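Local coordinates for citrate lyase subunit beta-like protein (Mycobacterium tuberculosis H37Rv, PDB 6CHU), which is a homotrimeric, magnesium-dependent TIM-barrel lyase of the HpcH/HpaI aldolase family, implicated in itaconate dissimilation and leucine catabolism, at residues V70-A75 / M97-E102; D187-D192 / V215-S220; D135-M140 / F181-L186; C21-P26 / P53-A58. One frame throughout, in Å; residues are numbered along the deposited sequence.

All four contacts belong to one eight-stranded parallel barrel. Contact 1 joins strands 69-72 and 95-98 and carries the substrate-binding Arg-72, while its Lys-100 side chain comes within about 4 Å of the magnesium ion held by Glu-120 and Asp-146. Contact 3 pairs strand 184-187 with 137-142, and contact 2 sets the end of that strand and the loop after it beside 213-216; the two touch where Val-215 CG2 meets Leu-186 CD2 at 3.8 Å. Contact 3 is the more remote from the metal, with the Leu-186 side chain about 12 Å away. Contact 4 packs the loop after strand 17-22 on helix 52-61; its centre lies about 16 Å from that of contact 1, which it touches through Arg-56 and Asn-74.

Contact 1: V70-A75 / M97-E102; sequences VVRINA and MLPKAE. With ACT (acetate ion), chain E; ACT (acetate ion), chain F.
Arg-72 and Met-97 form a parallel bridge and send their side chains to the same side of the sheet, where Phe-20 also packs. Each has CG anti to its backbone N (chi1 -177° and 178°), and the two chains, both extended as far as chi2, cross obliquely, with Arg-72 CD 3.8 Å from Met-97 SD. The arginine then bends about its CG-CD bond (chi3 73°), which turns the guanidinium away from the methionine. Two acetate ions, probably from the crystallisation liquor, lie at its edge and in its plane: NH1 donates to OXT of the chain F acetate at 2.9 Å, NH2 to OXT of the chain E acetate at 2.7 Å. Asp-42 takes NE in a salt bridge, which probably helps to fix the rotation of the group. The strands belong to a beta-alpha-beta unit of the TIM barrel, strand 69-72, helix 79-89 and strand 95-98, and run out at the active-site end. Met-97 is held through both backbone polar atoms, its N donating to Val-71 O (2.8 Å) and its O receiving Ile-73 N (3.1 Å). Past the strands, the Pro-99 ring edges up to Ile-73 O, its CD at 3.0 Å; this carbonyl oxygen is buried without a hydrogen-bonding partner. Ala-75 CB lies 3.8 Å from Pro-99 O, and beyond the proline Lys-100 extends NZ to Glu-44, Asp-45 and Asp-146, the last a magnesium ligand.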
loop_
_atom_site.group_PDB
_atom_site.type_symbol
_atom_site.label_atom_id
_atom_site.label_comp_id
_atom_site.label_asym_id
_atom_site.label_seq_id
_atom_site.Cartn_x
_atom_site.Cartn_y
_atom_site.Cartn_z
ATOM N N VAL A 70 17.214 -20.103 14.319
ATOM C CA VAL A 70 16.475 -18.984 14.902
ATOM C C VAL A 70 15.358 -19.563 15.766
ATOM O O VAL A 70 14.829 -20.636 15.469
ATOM C CB VAL A 70 15.910 -18.062 13.788
ATOM C CG1 VAL A 70 14.955 -17.002 14.346
ATOM C CG2 VAL A 70 17.046 -17.409 13.015
ATOM N N VAL A 71 15.001 -18.869 16.848
ATOM C CA VAL A 71 13.965 -19.353 17.761
ATOM C C VAL A 71 12.776 -18.406 17.691
ATOM O O VAL A 71 12.917 -17.210 17.974
ATOM C CB VAL A 71 14.489 -19.480 19.203
ATOM C CG1 VAL A 71 13.394 -19.997 20.134
ATOM C CG2 VAL A 71 15.713 -20.415 19.255
ATOM N N ARG A 72 11.605 -18.928 17.309
ATOM C CA ARG A 72 10.390 -18.123 17.384
ATOM C C ARG A 72 9.834 -18.185 18.799
ATOM O O ARG A 72 9.464 -19.262 19.289
ATOM C CB ARG A 72 9.324 -18.555 16.375
ATOM C CG ARG A 72 8.095 -17.611 16.474
ATOM C CD ARG A 72 7.147 -17.670 15.276
ATOM N NE ARG A 72 6.346 -18.893 15.241
ATOM C CZ ARG A 72 5.286 -19.050 14.445
ATOM N NH1 ARG A 72 4.921 -18.053 13.647
ATOM N NH2 ARG A 72 4.593 -20.188 14.444
ATOM N N ILE A 73 9.816 -17.030 19.467
ATOM C CA ILE A 73 9.284 -16.916 20.817
ATOM C C ILE A 73 7.816 -16.526 20.729
ATOM O O ILE A 73 7.256 -16.431 19.636
ATOM C CB ILE A 73 10.093 -15.902 21.651
ATOM C CG1 ILE A 73 9.998 -14.498 21.044
ATOM C CG2 ILE A 73 11.557 -16.354 21.755
ATOM C CD1 ILE A 73 10.855 -13.421 21.781
ATOM N N ASN A 74 7.184 -16.316 21.875
ATOM C CA ASN A 74 5.787 -15.928 21.916
ATOM C C ASN A 74 5.664 -14.404 21.923
ATOM O O ASN A 74 6.658 -13.672 21.990
ATOM C CB ASN A 74 5.114 -16.590 23.120
ATOM C CG ASN A 74 4.843 -18.071 22.873
ATOM O OD1 ASN A 74 3.805 -18.429 22.320
ATOM N ND2 ASN A 74 5.794 -18.932 23.237
ATOM N N ALA A 75 4.428 -13.924 21.806
ATOM C CA ALA A 75 4.220 -12.516 21.489
ATOM C C ALA A 75 4.551 -11.614 22.680
ATOM O O ALA A 75 4.571 -12.039 23.840
ATOM C CB ALA A 75 2.777 -12.274 21.033
ATOM N N MET A 97 12.651 -14.768 16.592
ATOM C CA MET A 97 11.570 -14.314 15.730
ATOM C C MET A 97 10.405 -13.923 16.626
ATOM O O MET A 97 9.962 -14.729 17.453
ATOM C CB MET A 97 11.155 -15.402 14.735
ATOM C CG MET A 97 9.983 -14.987 13.848
ATOM S SD MET A 97 9.548 -16.269 12.643
ATOM C CE MET A 97 10.922 -16.168 11.508
ATOM N N LEU A 98 9.932 -12.684 16.474
ATOM C CA LEU A 98 8.877 -12.136 17.314
ATOM C C LEU A 98 7.551 -12.169 16.566
ATOM O O LEU A 98 7.374 -11.394 15.613
ATOM C CB LEU A 98 9.214 -10.703 17.717
ATOM C CG LEU A 98 8.106 -9.971 18.490
ATOM C CD1 LEU A 98 7.916 -10.558 19.862
ATOM C CD2 LEU A 98 8.402 -8.461 18.560
ATOM N N PRO A 99 6.601 -13.015 16.948
ATOM C CA PRO A 99 5.309 -13.040 16.254
ATOM C C PRO A 99 4.436 -11.893 16.730
ATOM O O PRO A 99 4.642 -11.318 17.805
ATOM C CB PRO A 99 4.720 -14.394 16.666
ATOM C CG PRO A 99 5.212 -14.551 18.086
ATOM C CD PRO A 99 6.616 -13.942 18.097
ATOM N N LYS A 100 3.425 -11.586 15.916
ATOM C CA LYS A 100 2.521 -10.470 16.182
ATOM C C LYS A 100 3.308 -9.209 16.537
ATOM O O LYS A 100 2.926 -8.443 17.425
ATOM C CB LYS A 100 1.510 -10.808 17.290
ATOM C CG LYS A 100 0.369 -11.777 16.862
ATOM C CD LYS A 100 0.825 -13.248 16.858
ATOM C CE LYS A 100 -0.296 -14.177 16.367
ATOM N NZ LYS A 100 0.056 -15.623 16.565
ATOM N N ALA A 101 4.422 -8.992 15.842
ATOM C CA ALA A 101 5.237 -7.814 16.131
ATOM C C ALA A 101 4.450 -6.549 15.798
ATOM O O ALA A 101 3.966 -6.387 14.673
ATOM C CB ALA A 101 6.544 -7.858 15.334
ATOM N N GLU A 102 4.316 -5.642 16.774
ATOM C CA GLU A 102 3.432 -4.498 16.594
ATOM C C GLU A 102 4.027 -3.144 16.932
ATOM O O GLU A 102 3.350 -2.134 16.715
ATOM C CB GLU A 102 2.136 -4.694 17.400
ATOM C CG GLU A 102 1.255 -5.773 16.784
ATOM C CD GLU A 102 -0.045 -5.985 17.525
ATOM O OE1 GLU A 102 -1.066 -6.247 16.850
ATOM O OE2 GLU A 102 -0.048 -5.891 18.775
HETATM C C ACT E . 2.704 -21.455 11.857
HETATM O O ACT E . 1.960 -21.711 10.873
HETATM O OXT ACT E . 2.558 -20.568 12.728
HETATM C CH3 ACT E . 3.974 -22.374 11.999
HETATM C C ACT F . 3.137 -17.295 10.581
HETATM O O ACT F . 2.593 -16.670 9.627
HETATM O OXT ACT F . 2.853 -17.248 11.817
HETATM C CH3 ACT F . 4.284 -18.268 10.190
#

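Contact 2: D187-D192 / V215-S220; sequences DAVHLD and VCIHPS
Ile-217, Val-215 and Val-189 bury the most surface here and make a small aliphatic cluster between the loop after strand 184-187 and the end of strand 213-216. The branch that does most of the touching is CG1 of Val-189. It reaches Val-215 CG1 at 3.8 Å on one hand and Ile-217 CG2 at 3.9 Å on the other, and it also rests against Val-215 O. Val-215 turns CG1 to this methyl by holding it anti to the backbone N (chi1 -178°), while its CG2 stays beside Asp-187 O. The longer arm of Ile-217 takes another course: CG1 and CD1 run alongside the backbone of the facing loop, CD1 lying 3.9 Å from His-190 O and 4.3 Å from Leu-191 CD2. Phe-20 of strand 17-22 packs on all three residues, and Met-259 of the second subunit adds a further neighbour for Ile-217. The backbones meet directly through one nearly straight bond, from Val-215 N to Asp-187 O (3.3 Å, 173° at the hydrogen). Further along, water 1 spans the gap, accepting from His-190 N and donating to Val-215 O, each at 2.8 Å. Close by, His-218 ND1 accepts from Ser-220 N, a capping bond just ahead of helix 221-228. With both backbone polar groups of Val-215 satisfied, one directly and one through water, the strand end can stay buried beneath aliphatic side chains, and the Ile-217 side chain comes within about 4 Å (nearest atoms) of a bound acetate, probably from the crystallisation liquor.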
loop_
_atom_site.group_PDB
_atom_site.type_symbol
_atom_site.label_atom_id
_atom_site.label_comp_id
_atom_site.label_asym_id
_atom_site.label_seq_id
_atom_site.Cartn_x
_atom_site.Cartn_y
_atom_site.Cartn_z
ATOM N N ASP A 187 9.399 -14.064 3.093
ATOM C CA ASP A 187 8.040 -14.197 2.576
ATOM C C ASP A 187 7.267 -15.241 3.374
ATOM O O ASP A 187 7.847 -16.168 3.952
ATOM C CB ASP A 187 8.061 -14.572 1.091
ATOM C CG ASP A 187 6.762 -14.217 0.373
ATOM O OD1 ASP A 187 6.053 -13.294 0.800
ATOM O OD2 ASP A 187 6.447 -14.876 -0.637
ATOM N N ALA A 188 5.942 -15.087 3.387
ATOM C CA ALA A 188 5.055 -15.877 4.232
ATOM C C ALA A 188 4.984 -17.343 3.787
ATOM O O ALA A 188 5.225 -17.696 2.624
ATOM C CB ALA A 188 3.640 -15.284 4.228
ATOM N N VAL A 189 4.598 -18.196 4.743
ATOM C CA VAL A 189 4.526 -19.633 4.512
ATOM C C VAL A 189 3.362 -19.971 3.595
ATOM O O VAL A 189 2.337 -19.281 3.553
ATOM C CB VAL A 189 4.398 -20.397 5.842
ATOM C CG1 VAL A 189 5.620 -20.186 6.711
ATOM C CG2 VAL A 189 3.126 -19.997 6.582
ATOM N N HIS A 190 3.518 -21.070 2.869
ATOM C CA HIS A 190 2.492 -21.609 1.985
ATOM C C HIS A 190 1.869 -22.781 2.727
ATOM O O HIS A 190 2.446 -23.866 2.758
ATOM C CB HIS A 190 3.122 -22.041 0.667
ATOM C CG HIS A 190 2.138 -22.220 -0.443
ATOM N ND1 HIS A 190 1.710 -21.172 -1.230
ATOM C CD2 HIS A 190 1.511 -23.325 -0.907
ATOM C CE1 HIS A 190 0.856 -21.625 -2.131
ATOM N NE2 HIS A 190 0.711 -22.927 -1.950
ATOM N N LEU A 191 0.693 -22.566 3.332
ATOM C CA LEU A 191 0.133 -23.590 4.213
ATOM C C LEU A 191 -0.324 -24.832 3.462
ATOM O O LEU A 191 -0.383 -25.914 4.062
ATOM C CB LEU A 191 -1.034 -23.025 5.023
ATOM C CG LEU A 191 -0.656 -22.035 6.131
ATOM C CD1 LEU A 191 -1.870 -21.788 6.993
ATOM C CD2 LEU A 191 0.486 -22.552 6.993
ATOM N N ASP A 192 -0.644 -24.710 2.173
ATOM C CA ASP A 192 -1.093 -25.857 1.379
ATOM C C ASP A 192 0.141 -26.622 0.917
ATOM O O ASP A 192 0.685 -26.376 -0.162
ATOM C CB ASP A 192 -1.951 -25.405 0.201
ATOM C CG ASP A 192 -2.653 -26.566 -0.491
ATOM O OD1 ASP A 192 -2.311 -27.733 -0.211
ATOM O OD2 ASP A 192 -3.547 -26.314 -1.321
ATOM N N VAL A 215 9.845 -18.781 3.828
ATOM C CA VAL A 215 9.770 -19.665 4.986
ATOM C C VAL A 215 8.805 -20.801 4.679
ATOM O O VAL A 215 7.766 -20.604 4.027
ATOM C CB VAL A 215 9.360 -18.881 6.243
ATOM C CG1 VAL A 215 9.344 -19.810 7.459
ATOM C CG2 VAL A 215 10.354 -17.728 6.474
ATOM N N CYS A 216 9.172 -22.004 5.116
ATOM C CA CYS A 216 8.431 -23.228 4.842
ATOM C C CYS A 216 7.954 -23.873 6.136
ATOM O O CYS A 216 8.564 -23.701 7.193
ATOM C CB CYS A 216 9.296 -24.234 4.087
ATOM S SG CYS A 216 9.935 -23.609 2.536
ATOM N N ILE A 217 6.868 -24.644 6.038
ATOM C CA ILE A 217 6.355 -25.403 7.175
ATOM C C ILE A 217 6.482 -26.902 6.976
ATOM O O ILE A 217 6.112 -27.672 7.876
ATOM C CB ILE A 217 4.900 -25.011 7.494
ATOM C CG1 ILE A 217 4.120 -24.826 6.203
ATOM C CG2 ILE A 217 4.851 -23.689 8.277
ATOM C CD1 ILE A 217 3.107 -25.841 6.006
ATOM N N HIS A 218 7.020 -27.349 5.842
ATOM C CA HIS A 218 7.259 -28.770 5.617
ATOM C C HIS A 218 8.549 -28.922 4.819
ATOM O O HIS A 218 8.796 -28.136 3.893
ATOM C CB HIS A 218 6.092 -29.420 4.861
ATOM C CG HIS A 218 6.130 -30.916 4.845
ATOM N ND1 HIS A 218 6.826 -31.633 3.893
ATOM C CD2 HIS A 218 5.544 -31.832 5.651
ATOM C CE1 HIS A 218 6.668 -32.927 4.118
ATOM N NE2 HIS A 218 5.897 -33.075 5.179
ATOM N N PRO A 219 9.395 -29.899 5.157
ATOM C CA PRO A 219 10.701 -29.994 4.478
ATOM C C PRO A 219 10.605 -30.238 2.979
ATOM O O PRO A 219 11.536 -29.871 2.249
ATOM C CB PRO A 219 11.389 -31.164 5.196
ATOM C CG PRO A 219 10.285 -31.964 5.793
ATOM C CD PRO A 219 9.209 -30.974 6.152
ATOM N N SER A 220 9.508 -30.835 2.496
ATOM C CA SER A 220 9.340 -31.039 1.058
ATOM C C SER A 220 9.284 -29.719 0.299
ATOM O O SER A 220 9.510 -29.705 -0.917
ATOM C CB SER A 220 8.063 -31.840 0.782
ATOM O OG SER A 220 6.930 -31.068 1.141
HETATM O O HOH W 1 6.171 -21.640 1.998
#

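Contact 3: D135-M140 / F181-L186; sequences DPTVGM and FGRLAL
The guanidinium of Arg-183 lies with one face against the carbonyl oxygen of Thr-137, which sits 2.9 Å above its plane, offset toward the rim and nearest to CZ. From there the N-H groups point past the oxygen, so the approach is probably electrostatic, a carbonyl dipole set over a positive group. The hydrogen bonds go to other acceptors: NE donates to Ala-132 O, and NH2 donates to water 2 at 3.0 Å, and the water in turn donates a hydrogen bond to Asp-135 O. With CG set beside the backbone N (chi1 -42°), a bend at chi2 (-55°) lays the arginine along the neighbouring strand, where it crosses Thr-137 at about a right angle, CG 4.0 Å from Thr-137 CG2. The threonine keeps OG1 for Ile-131 O.

Beyond this pair the backbones zip together. Leu-184 uses both its polar atoms, its N donating to Val-138 O (2.9 Å) and its O accepting from Met-140 N (2.8 Å); Leu-186 N then reaches Met-140 O at 2.8 Å. At the bridge between Gly-139 and Leu-184 the chains approach closely, Gly-139 CA lying 3.1 Å from Leu-184 O. Met-140 and Ala-185 share the face covered by helix 165-180, whereas Leu-184 packs on Leu-11 and Arg-12. That helix ends in a Schellman motif with Gly-182 as its C-prime residue, and the chain passes from it straight into strand 184-187. The arrangement is that of two adjacent parallel strands in a TIM barrel, joined at their N-terminal ends and linked in sequence through helices on the outside.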
loop_
_atom_site.group_PDB
_atom_site.type_symbol
_atom_site.label_atom_id
_atom_site.label_comp_id
_atom_site.label_asym_id
_atom_site.label_seq_id
_atom_site.Cartn_x
_atom_site.Cartn_y
_atom_site.Cartn_z
ATOM N N ASP A 135 16.656 -0.825 16.377
ATOM C CA ASP A 135 18.048 -1.277 16.358
ATOM C C ASP A 135 18.227 -2.798 16.406
ATOM O O ASP A 135 19.151 -3.296 15.738
ATOM C CB ASP A 135 18.824 -0.607 17.501
ATOM C CG ASP A 135 19.356 0.778 17.129
ATOM O OD1 ASP A 135 19.287 1.168 15.943
ATOM O OD2 ASP A 135 19.855 1.478 18.037
ATOM N N PRO A 136 17.432 -3.584 17.147
ATOM C CA PRO A 136 17.639 -5.046 17.132
ATOM C C PRO A 136 17.203 -5.741 15.855
ATOM O O PRO A 136 17.569 -6.909 15.665
ATOM C CB PRO A 136 16.804 -5.535 18.327
ATOM C CG PRO A 136 16.682 -4.323 19.211
ATOM C CD PRO A 136 16.487 -3.215 18.218
ATOM N N THR A 137 16.422 -5.092 14.990
ATOM C CA THR A 137 15.808 -5.802 13.872
ATOM C C THR A 137 16.865 -6.202 12.851
ATOM O O THR A 137 17.684 -5.379 12.431
ATOM C CB THR A 137 14.739 -4.935 13.210
ATOM O OG1 THR A 137 13.710 -4.626 14.162
ATOM C CG2 THR A 137 14.112 -5.656 12.000
ATOM N N VAL A 138 16.861 -7.480 12.469
ATOM C CA VAL A 138 17.686 -7.951 11.362
ATOM C C VAL A 138 16.859 -8.488 10.206
ATOM O O VAL A 138 17.420 -8.722 9.124
ATOM C CB VAL A 138 18.714 -9.012 11.820
ATOM C CG1 VAL A 138 19.666 -8.420 12.866
ATOM C CG2 VAL A 138 18.019 -10.277 12.351
ATOM N N GLY A 139 15.555 -8.667 10.381
ATOM C CA GLY A 139 14.701 -9.140 9.305
ATOM C C GLY A 139 13.250 -8.835 9.583
ATOM O O GLY A 139 12.845 -8.634 10.735
ATOM N N MET A 140 12.460 -8.801 8.504
ATOM C CA MET A 140 11.013 -8.657 8.575
ATOM C C MET A 140 10.379 -9.830 7.848
ATOM O O MET A 140 10.792 -10.165 6.731
ATOM C CB MET A 140 10.525 -7.357 7.931
ATOM C CG MET A 140 11.154 -6.067 8.470
ATOM S SD MET A 140 10.466 -5.659 10.088
ATOM C CE MET A 140 8.808 -5.152 9.634
ATOM N N PHE A 181 15.586 -0.401 5.446
ATOM C CA PHE A 181 16.486 -0.350 6.596
ATOM C C PHE A 181 17.519 -1.472 6.568
ATOM O O PHE A 181 18.148 -1.771 7.590
ATOM C CB PHE A 181 15.662 -0.345 7.879
ATOM C CG PHE A 181 14.832 0.896 8.014
ATOM C CD1 PHE A 181 15.425 2.091 8.412
ATOM C CD2 PHE A 181 13.490 0.896 7.657
ATOM C CE1 PHE A 181 14.681 3.261 8.494
ATOM C CE2 PHE A 181 12.736 2.059 7.745
ATOM C CZ PHE A 181 13.327 3.237 8.161
ATOM N N GLY A 182 17.750 -2.053 5.395
ATOM C CA GLY A 182 18.799 -3.042 5.225
ATOM C C GLY A 182 18.534 -4.370 5.902
ATOM O O GLY A 182 19.487 -5.094 6.213
ATOM N N ARG A 183 17.272 -4.712 6.136
ATOM C CA ARG A 183 16.934 -5.954 6.825
ATOM C C ARG A 183 16.656 -7.065 5.823
ATOM O O ARG A 183 16.324 -6.817 4.659
ATOM C CB ARG A 183 15.714 -5.768 7.729
ATOM C CG ARG A 183 15.694 -4.451 8.538
ATOM C CD ARG A 183 16.960 -4.261 9.376
ATOM N NE ARG A 183 16.753 -3.230 10.387
ATOM C CZ ARG A 183 17.732 -2.654 11.079
ATOM N NH1 ARG A 183 18.998 -2.987 10.838
ATOM N NH2 ARG A 183 17.452 -1.731 11.997
ATOM N N LEU A 184 16.790 -8.309 6.290
ATOM C CA LEU A 184 16.324 -9.443 5.499
ATOM C C LEU A 184 14.815 -9.368 5.321
ATOM O O LEU A 184 14.089 -8.981 6.239
ATOM C CB LEU A 184 16.669 -10.762 6.184
ATOM C CG LEU A 184 17.993 -11.486 5.999
ATOM C CD1 LEU A 184 17.826 -12.876 6.582
ATOM C CD2 LEU A 184 18.369 -11.585 4.548
ATOM N N ALA A 185 14.333 -9.776 4.144
ATOM C CA ALA A 185 12.900 -9.857 3.878
ATOM C C ALA A 185 12.506 -11.320 3.723
ATOM O O ALA A 185 13.037 -12.014 2.851
ATOM C CB ALA A 185 12.520 -9.071 2.618
ATOM N N LEU A 186 11.568 -11.776 4.552
ATOM C CA LEU A 186 11.124 -13.167 4.558
ATOM C C LEU A 186 9.671 -13.238 4.106
ATOM O O LEU A 186 8.804 -12.569 4.683
ATOM C CB LEU A 186 11.273 -13.782 5.958
ATOM C CG LEU A 186 12.678 -13.942 6.556
ATOM C CD1 LEU A 186 13.247 -12.603 7.032
ATOM C CD2 LEU A 186 12.576 -14.886 7.730
HETATM O O HOH W 2 20.050 -1.618 13.465
#

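Contact 4: C21-P26 / P53-A58; sequences CPADRP and PAARNA
Pro-26 lays the side of its ring on the methyl group of Ala-58. From CB onward every ring carbon takes part: CB is 3.9 Å from Ala-58 CB, CG comes to 3.8 Å, and CD, where the ring closes back on the proline nitrogen, is again 3.9 Å away. The methyl is thus met by the breadth of the ring and not by a single corner. Ala-58 CB also lies 3.2 Å from Ala-23 O, so the methyl fits into the corner made by that carbonyl and the pyrrolidine.

One helical turn earlier, Ala-55 faces the turn itself. Its CB meets Ala-23 CB at 3.8 Å and Asp-24 CB at 3.9 Å, and its CA lies 3.6 Å from Ala-23 O in a CA-H...O contact. Asp-24 touches the helix through CB; its CG sits between the backbone N and the carbonyl carbon (chi1 69°), which leads the end of the side chain away from the helix; the side chain also touches Val-47 and Gln-51. No hydrogen bond joins the two segments. The loop instead owes its shape to a type I beta turn from Pro-22 to Arg-25, closed by Arg-25 N donating to Pro-22 O at 3.1 Å, and this turn sets Ala-23 and Asp-24 against the helix. On the helix, Arg-56 is directed away from the loop and forms salt bridges with Asp-80 and Asp-84 of helix 79-89. Small side chains at positions three apart let the loop lie close to the helix, and the whole is the packing of a beta-alpha loop of a TIM barrel, following strand 17-22, on helix 52-61, the connection between strands 38-42 and 69-72.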
loop_
_atom_site.group_PDB
_atom_site.type_symbol
_atom_site.label_atom_id
_atom_site.label_comp_id
_atom_site.label_asym_id
_atom_site.label_seq_id
_atom_site.Cartn_x
_atom_site.Cartn_y
_atom_site.Cartn_z
ATOM N N CYS A 21 10.277 -25.775 12.668
ATOM C CA CYS A 21 10.233 -27.071 13.341
ATOM C C CYS A 21 9.698 -26.825 14.745
ATOM O O CYS A 21 10.335 -26.088 15.524
ATOM C CB CYS A 21 11.618 -27.725 13.380
ATOM S SG CYS A 21 11.683 -29.346 14.168
ATOM N N PRO A 22 8.541 -27.380 15.105
ATOM C CA PRO A 22 8.046 -27.234 16.485
ATOM C C PRO A 22 9.078 -27.730 17.490
ATOM O O PRO A 22 9.608 -28.839 17.365
ATOM C CB PRO A 22 6.782 -28.104 16.508
ATOM C CG PRO A 22 6.395 -28.271 15.073
ATOM C CD PRO A 22 7.665 -28.237 14.284
ATOM N N ALA A 23 9.348 -26.904 18.507
ATOM C CA ALA A 23 10.409 -27.222 19.459
ATOM C C ALA A 23 10.048 -28.340 20.429
ATOM O O ALA A 23 10.930 -28.782 21.171
ATOM C CB ALA A 23 10.806 -25.971 20.254
ATOM N N ASP A 24 8.798 -28.810 20.459
ATOM C CA ASP A 24 8.467 -29.977 21.269
ATOM C C ASP A 24 8.679 -31.284 20.515
ATOM O O ASP A 24 8.266 -32.343 20.998
ATOM C CB ASP A 24 7.027 -29.892 21.795
ATOM C CG ASP A 24 5.985 -30.037 20.708
ATOM O OD1 ASP A 24 6.271 -29.693 19.543
ATOM O OD2 ASP A 24 4.863 -30.481 21.027
ATOM N N ARG A 25 9.337 -31.240 19.361
ATOM C CA ARG A 25 9.698 -32.441 18.609
ATOM C C ARG A 25 11.213 -32.500 18.408
ATOM O O ARG A 25 11.702 -32.434 17.272
ATOM C CB ARG A 25 8.964 -32.465 17.270
ATOM C CG ARG A 25 7.443 -32.500 17.410
ATOM C CD ARG A 25 6.738 -32.357 16.062
ATOM N NE ARG A 25 7.205 -33.344 15.090
ATOM C CZ ARG A 25 6.763 -34.597 15.016
ATOM N NH1 ARG A 25 5.836 -35.029 15.861
ATOM N NH2 ARG A 25 7.251 -35.418 14.096
ATOM N N PRO A 26 11.986 -32.618 19.498
ATOM C CA PRO A 26 13.453 -32.675 19.354
ATOM C C PRO A 26 13.940 -33.843 18.518
ATOM O O PRO A 26 15.035 -33.775 17.949
ATOM C CB PRO A 26 13.940 -32.786 20.805
ATOM C CG PRO A 26 12.810 -33.437 21.525
ATOM C CD PRO A 26 11.569 -32.853 20.893
ATOM N N PRO A 53 6.089 -25.859 27.851
ATOM C CA PRO A 53 7.166 -26.179 28.806
ATOM C C PRO A 53 8.080 -27.296 28.327
ATOM O O PRO A 53 9.304 -27.198 28.480
ATOM C CB PRO A 53 6.393 -26.567 30.073
ATOM C CG PRO A 53 5.162 -25.761 29.990
ATOM C CD PRO A 53 4.787 -25.765 28.538
ATOM N N ALA A 54 7.520 -28.359 27.741
ATOM C CA ALA A 54 8.370 -29.417 27.200
ATOM C C ALA A 54 9.197 -28.921 26.018
ATOM O O ALA A 54 10.326 -29.384 25.815
ATOM C CB ALA A 54 7.520 -30.622 26.796
ATOM N N ALA A 55 8.661 -27.981 25.235
ATOM C CA ALA A 55 9.418 -27.436 24.111
ATOM C C ALA A 55 10.610 -26.621 24.599
ATOM O O ALA A 55 11.681 -26.647 23.982
ATOM C CB ALA A 55 8.510 -26.582 23.225
ATOM N N ARG A 56 10.443 -25.899 25.710
ATOM C CA ARG A 56 11.546 -25.118 26.265
ATOM C C ARG A 56 12.667 -26.017 26.772
ATOM O O ARG A 56 13.849 -25.683 26.625
ATOM C CB ARG A 56 11.031 -24.210 27.383
ATOM C CG ARG A 56 10.044 -23.183 26.860
ATOM C CD ARG A 56 9.498 -22.238 27.924
ATOM N NE ARG A 56 8.473 -21.399 27.314
ATOM C CZ ARG A 56 7.176 -21.449 27.601
ATOM N NH1 ARG A 56 6.724 -22.269 28.542
ATOM N NH2 ARG A 56 6.333 -20.654 26.950
ATOM N N ASN A 57 12.321 -27.159 27.372
ATOM C CA ASN A 57 13.347 -28.109 27.789
ATOM C C ASN A 57 14.055 -28.715 26.583
ATOM O O ASN A 57 15.280 -28.875 26.594
ATOM C CB ASN A 57 12.734 -29.208 28.658
ATOM C CG ASN A 57 12.239 -28.685 29.992
ATOM O OD1 ASN A 57 12.777 -27.721 30.532
ATOM N ND2 ASN A 57 11.204 -29.319 30.530
ATOM N N ALA A 58 13.307 -29.055 25.530
ATOM C CA ALA A 58 13.949 -29.586 24.331
ATOM C C ALA A 58 14.880 -28.550 23.720
ATOM O O ALA A 58 15.947 -28.891 23.195
ATOM C CB ALA A 58 12.896 -30.029 23.314
#